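Local coordinates for hydrolase (Thermus thermophilus, PDB 1UFO), which belongs to the alpha/beta hydrolase fold enzymes and probably hydrolyses a substrate that is not yet established, at residues 81-93 against 114-127. Residues are numbered along the deposited sequence; the frame is centred on the assembly and turned at random.
Sequences VYRVALGFKEEAR and LGAFVAHLLLAEGF
Leu114 enters helix 81-93 as a knob, its side chain seated in the hole made by Val81, Tyr82, Val84 and Ala85. Its CD1 lies 3.9 Å from Val81 CG1. One turn on, Val118 straddles the partner backbone: CG2 lies against Ala85, while CG1 presses close, 3.5 Å from Lys89 CA. Val118 and Lys89 are the closest CA pair (5.5 Å); the short helix axes approach to 9.2 Å and cross at -59°. Tyr82 turns a ring edge onto one face of Phe117 in an offset edge-to-face pair, planes 67° apart, and Ala85 CB meets the rim of Phe117. Leu122 fills the next hollow, its CD2 lying 3.6 Å from Arg93 CB and its CD1 facing Ala92.

Beyond the apolar ridge, Glu125 bridges two cations. The Lys89 chain bends at chi3 (68°) past Leu121 CB, bringing NZ to 2.8 Å from Glu125 OE2, on its syn side but tilted out of the carboxylate plane. Arg93, extended from CG to NE, gives NH2 to Glu125 OE1 (3.0 Å), from above that plane, and to Glu125 O (3.2 Å), both acceptors near the guanidinium plane; Phe127 CA lies over one guanidinium face, toward its rim. A leucine in place of Arg93 would probably leave Glu125 OE1 and Glu125 O without their N-H donor and Glu97 without its salt-bridge mate. Arg93 reaches Glu125 where a Schellman motif (Phe127 N to Leu122 O, Gly126 N to Leu123 O) ends helix 114-124.

Helix 114-124 follows strand 107-112 through a probable nucleophile elbow containing Gly115, as in alpha/beta hydrolases. Strand 25-30 meets Phe88, Ala92 and Val118; strand 132-135 packs on Ala116, Ala119 and Leu123; helix 153-160 meets Tyr82, Leu86 and Leu121.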
loop_
_atom_site.group_PDB
_atom_site.type_symbol
_atom_site.label_atom_id
_atom_site.label_comp_id
_atom_site.label_asym_id
_atom_site.label_seq_id
_atom_site.Cartn_x
_atom_site.Cartn_y
_atom_site.Cartn_z
ATOM N N VAL A 81 29.743 7.201 0.380
ATOM C CA VAL A 81 28.280 7.180 0.175
ATOM C C VAL A 81 27.617 7.744 1.432
ATOM O O VAL A 81 26.721 8.616 1.331
ATOM C CB VAL A 81 27.807 5.725 -0.077
ATOM C CG1 VAL A 81 26.265 5.615 0.121
ATOM C CG2 VAL A 81 28.139 5.317 -1.489
ATOM N N TYR A 82 28.037 7.323 2.628
ATOM C CA TYR A 82 27.333 7.858 3.797
ATOM C C TYR A 82 27.735 9.264 4.207
ATOM O O TYR A 82 26.976 9.965 4.920
ATOM C CB TYR A 82 27.375 6.871 4.961
ATOM C CG TYR A 82 26.496 5.686 4.643
ATOM C CD1 TYR A 82 27.034 4.447 4.324
ATOM C CD2 TYR A 82 25.119 5.843 4.551
ATOM C CE1 TYR A 82 26.231 3.396 3.931
ATOM C CE2 TYR A 82 24.273 4.788 4.106
ATOM C CZ TYR A 82 24.847 3.564 3.795
ATOM O OH TYR A 82 24.028 2.628 3.199
ATOM N N ARG A 83 28.904 9.722 3.735
ATOM C CA ARG A 83 29.235 11.143 3.953
ATOM C C ARG A 83 28.303 11.981 3.029
ATOM O O ARG A 83 27.779 13.043 3.449
ATOM C CB ARG A 83 30.728 11.337 3.652
ATOM C CG ARG A 83 31.146 12.819 3.607
ATOM C CD ARG A 83 30.620 13.645 4.821
ATOM N NE ARG A 83 30.991 13.079 6.126
ATOM C CZ ARG A 83 30.512 13.491 7.298
ATOM N NH1 ARG A 83 30.907 12.929 8.442
ATOM N NH2 ARG A 83 29.615 14.496 7.380
ATOM N N VAL A 84 28.080 11.534 1.792
ATOM C CA VAL A 84 27.041 12.221 0.922
ATOM C C VAL A 84 25.681 12.201 1.703
ATOM O O VAL A 84 25.020 13.253 1.783
ATOM C CB VAL A 84 26.800 11.466 -0.373
ATOM C CG1 VAL A 84 25.503 12.033 -1.123
ATOM C CG2 VAL A 84 28.020 11.651 -1.355
ATOM N N ALA A 85 25.288 11.076 2.305
ATOM C CA ALA A 85 24.008 11.020 3.055
ATOM C C ALA A 85 23.942 11.980 4.224
ATOM O O ALA A 85 22.926 12.661 4.418
ATOM C CB ALA A 85 23.783 9.603 3.579
ATOM N N LEU A 86 25.035 12.075 4.974
ATOM C CA LEU A 86 25.039 13.009 6.115
ATOM C C LEU A 86 24.940 14.489 5.640
ATOM O O LEU A 86 24.303 15.303 6.332
ATOM C CB LEU A 86 26.334 12.757 6.943
ATOM C CG LEU A 86 26.227 11.469 7.778
ATOM C CD1 LEU A 86 27.648 11.153 8.226
ATOM C CD2 LEU A 86 25.306 11.656 8.987
ATOM N N GLY A 87 25.589 14.801 4.538
ATOM C CA GLY A 87 25.566 16.160 3.986
ATOM C C GLY A 87 24.161 16.445 3.480
ATOM O O GLY A 87 23.556 17.515 3.708
ATOM N N PHE A 88 23.643 15.461 2.776
ATOM C CA PHE A 88 22.283 15.586 2.178
ATOM C C PHE A 88 21.237 15.778 3.304
ATOM O O PHE A 88 20.277 16.591 3.173
ATOM C CB PHE A 88 21.984 14.293 1.368
ATOM C CG PHE A 88 20.857 14.408 0.335
ATOM C CD1 PHE A 88 20.422 15.608 -0.145
ATOM C CD2 PHE A 88 20.386 13.228 -0.233
ATOM C CE1 PHE A 88 19.516 15.663 -1.257
ATOM C CE2 PHE A 88 19.505 13.234 -1.328
ATOM C CZ PHE A 88 19.070 14.445 -1.858
ATOM N N LYS A 89 21.386 15.058 4.434
ATOM C CA LYS A 89 20.505 15.210 5.568
ATOM C C LYS A 89 20.518 16.630 6.107
ATOM O O LYS A 89 19.457 17.225 6.344
ATOM C CB LYS A 89 20.969 14.251 6.717
ATOM C CG LYS A 89 20.143 14.411 7.993
ATOM C CD LYS A 89 20.938 14.097 9.265
ATOM C CE LYS A 89 21.994 15.155 9.463
ATOM N NZ LYS A 89 22.624 15.043 10.808
ATOM N N GLU A 90 21.723 17.171 6.344
ATOM C CA GLU A 90 21.802 18.496 6.995
ATOM C C GLU A 90 21.191 19.548 6.088
ATOM O O GLU A 90 20.502 20.450 6.583
ATOM C CB GLU A 90 23.268 18.763 7.340
ATOM C CG GLU A 90 23.547 20.021 8.084
ATOM C CD GLU A 90 23.563 21.236 7.136
ATOM O OE1 GLU A 90 23.316 22.318 7.690
ATOM O OE2 GLU A 90 23.858 21.130 5.918
ATOM N N GLU A 91 21.436 19.423 4.794
ATOM C CA GLU A 91 20.880 20.385 3.798
ATOM C C GLU A 91 19.363 20.244 3.732
ATOM O O GLU A 91 18.622 21.231 3.673
ATOM C CB GLU A 91 21.448 20.117 2.388
ATOM C CG GLU A 91 22.939 20.503 2.342
ATOM C CD GLU A 91 23.672 19.913 1.200
ATOM O OE1 GLU A 91 23.113 19.063 0.486
ATOM O OE2 GLU A 91 24.856 20.325 1.016
ATOM N N ALA A 92 18.880 18.989 3.714
ATOM C CA ALA A 92 17.456 18.785 3.579
ATOM C C ALA A 92 16.695 19.367 4.740
ATOM O O ALA A 92 15.606 19.897 4.571
ATOM C CB ALA A 92 17.177 17.242 3.496
ATOM N N ARG A 93 17.246 19.265 5.958
ATOM C CA ARG A 93 16.504 19.799 7.081
ATOM C C ARG A 93 16.389 21.334 6.921
ATOM O O ARG A 93 15.298 21.904 7.175
ATOM C CB ARG A 93 17.178 19.457 8.399
ATOM C CG ARG A 93 16.264 19.787 9.521
ATOM C CD ARG A 93 16.733 19.245 10.835
ATOM N NE ARG A 93 15.724 19.588 11.861
ATOM C CZ ARG A 93 15.623 18.959 13.019
ATOM N NH1 ARG A 93 14.709 19.349 13.909
ATOM N NH2 ARG A 93 16.422 17.918 13.272
ATOM N N LEU A 114 19.087 5.876 -1.227
ATOM C CA LEU A 114 19.868 6.594 -0.232
ATOM C C LEU A 114 19.013 7.723 0.325
ATOM O O LEU A 114 19.131 8.054 1.498
ATOM C CB LEU A 114 21.158 7.117 -0.869
ATOM C CG LEU A 114 22.105 7.715 0.164
ATOM C CD1 LEU A 114 22.683 6.662 1.108
ATOM C CD2 LEU A 114 23.212 8.479 -0.592
ATOM N N GLY A 115 18.152 8.307 -0.483
ATOM C CA GLY A 115 17.271 9.376 0.021
ATOM C C GLY A 115 16.277 8.874 1.098
ATOM O O GLY A 115 15.919 9.638 1.986
ATOM N N ALA A 116 15.906 7.579 1.027
ATOM C CA ALA A 116 15.014 7.005 2.040
ATOM C C ALA A 116 15.809 6.883 3.345
ATOM O O ALA A 116 15.274 7.123 4.460
ATOM C CB ALA A 116 14.531 5.628 1.579
ATOM N N PHE A 117 17.108 6.531 3.230
ATOM C CA PHE A 117 17.924 6.430 4.437
ATOM C C PHE A 117 18.098 7.818 5.052
ATOM O O PHE A 117 18.090 7.953 6.272
ATOM C CB PHE A 117 19.316 5.832 4.067
ATOM C CG PHE A 117 20.200 5.678 5.266
ATOM C CD1 PHE A 117 19.968 4.646 6.184
ATOM C CD2 PHE A 117 21.273 6.568 5.478
ATOM C CE1 PHE A 117 20.776 4.493 7.302
ATOM C CE2 PHE A 117 22.111 6.406 6.579
ATOM C CZ PHE A 117 21.853 5.365 7.504
ATOM N N VAL A 118 18.272 8.841 4.192
ATOM C CA VAL A 118 18.387 10.214 4.698
ATOM C C VAL A 118 17.103 10.595 5.430
ATOM O O VAL A 118 17.164 11.274 6.440
ATOM C CB VAL A 118 18.675 11.177 3.533
ATOM C CG1 VAL A 118 18.649 12.704 4.052
ATOM C CG2 VAL A 118 20.065 10.866 3.015
ATOM N N ALA A 119 15.932 10.232 4.887
ATOM C CA ALA A 119 14.657 10.508 5.590
ATOM C C ALA A 119 14.722 9.888 7.005
ATOM O O ALA A 119 14.263 10.517 7.994
ATOM C CB ALA A 119 13.473 9.927 4.737
ATOM N N HIS A 120 15.236 8.663 7.109
ATOM C CA HIS A 120 15.395 8.032 8.421
ATOM C C HIS A 120 16.348 8.821 9.335
ATOM O O HIS A 120 16.028 9.030 10.517
ATOM C CB HIS A 120 15.871 6.602 8.209
ATOM C CG HIS A 120 14.744 5.654 7.995
ATOM N ND1 HIS A 120 14.010 5.108 9.034
ATOM C CD2 HIS A 120 14.237 5.110 6.845
ATOM C CE1 HIS A 120 13.120 4.266 8.531
ATOM N NE2 HIS A 120 13.231 4.247 7.206
ATOM N N LEU A 121 17.482 9.247 8.800
ATOM C CA LEU A 121 18.427 10.032 9.582
ATOM C C LEU A 121 17.688 11.303 10.137
ATOM O O LEU A 121 17.899 11.689 11.282
ATOM C CB LEU A 121 19.610 10.511 8.742
ATOM C CG LEU A 121 20.615 9.489 8.257
ATOM C CD1 LEU A 121 21.637 10.056 7.394
ATOM C CD2 LEU A 121 21.251 8.837 9.524
ATOM N N LEU A 122 16.871 11.961 9.310
ATOM C CA LEU A 122 16.141 13.151 9.753
ATOM C C LEU A 122 15.161 12.813 10.855
ATOM O O LEU A 122 15.066 13.592 11.845
ATOM C CB LEU A 122 15.372 13.799 8.564
ATOM C CG LEU A 122 16.265 14.511 7.558
ATOM C CD1 LEU A 122 15.514 14.666 6.147
ATOM C CD2 LEU A 122 16.701 15.896 8.118
ATOM N N LEU A 123 14.391 11.709 10.697
ATOM C CA LEU A 123 13.454 11.343 11.762
ATOM C C LEU A 123 14.215 10.994 13.051
ATOM O O LEU A 123 13.752 11.344 14.150
ATOM C CB LEU A 123 12.550 10.135 11.344
ATOM C CG LEU A 123 11.610 10.434 10.196
ATOM C CD1 LEU A 123 10.958 9.161 9.761
ATOM C CD2 LEU A 123 10.527 11.422 10.617
ATOM N N ALA A 124 15.355 10.334 12.927
ATOM C CA ALA A 124 16.109 9.911 14.154
ATOM C C ALA A 124 16.647 11.134 14.877
ATOM O O ALA A 124 16.885 11.061 16.099
ATOM C CB ALA A 124 17.256 8.940 13.793
ATOM N N GLU A 125 16.784 12.265 14.180
ATOM C CA GLU A 125 17.315 13.455 14.851
ATOM C C GLU A 125 16.201 14.423 15.220
ATOM O O GLU A 125 16.447 15.600 15.518
ATOM C CB GLU A 125 18.445 14.108 14.017
ATOM C CG GLU A 125 18.018 14.942 12.869
ATOM C CD GLU A 125 19.160 15.811 12.301
ATOM O OE1 GLU A 125 18.806 16.860 11.695
ATOM O OE2 GLU A 125 20.371 15.442 12.469
ATOM N N GLY A 126 14.966 13.924 15.165
ATOM C CA GLY A 126 13.816 14.703 15.617
ATOM C C GLY A 126 13.158 15.646 14.649
ATOM O O GLY A 126 12.378 16.521 15.060
ATOM N N PHE A 127 13.427 15.476 13.356
ATOM C CA PHE A 127 12.705 16.320 12.373
ATOM C C PHE A 127 11.275 15.711 12.304
ATOM O O PHE A 127 11.135 14.489 12.225
ATOM C CB PHE A 127 13.411 16.272 11.006
ATOM C CG PHE A 127 12.714 17.086 9.988
ATOM C CD1 PHE A 127 12.585 18.472 10.182
ATOM C CD2 PHE A 127 12.150 16.504 8.911
ATOM C CE1 PHE A 127 11.871 19.266 9.282
ATOM C CE2 PHE A 127 11.426 17.321 7.986
ATOM C CZ PHE A 127 11.305 18.696 8.211
HETATM O O HOH W 1 15.435 18.165 16.400
#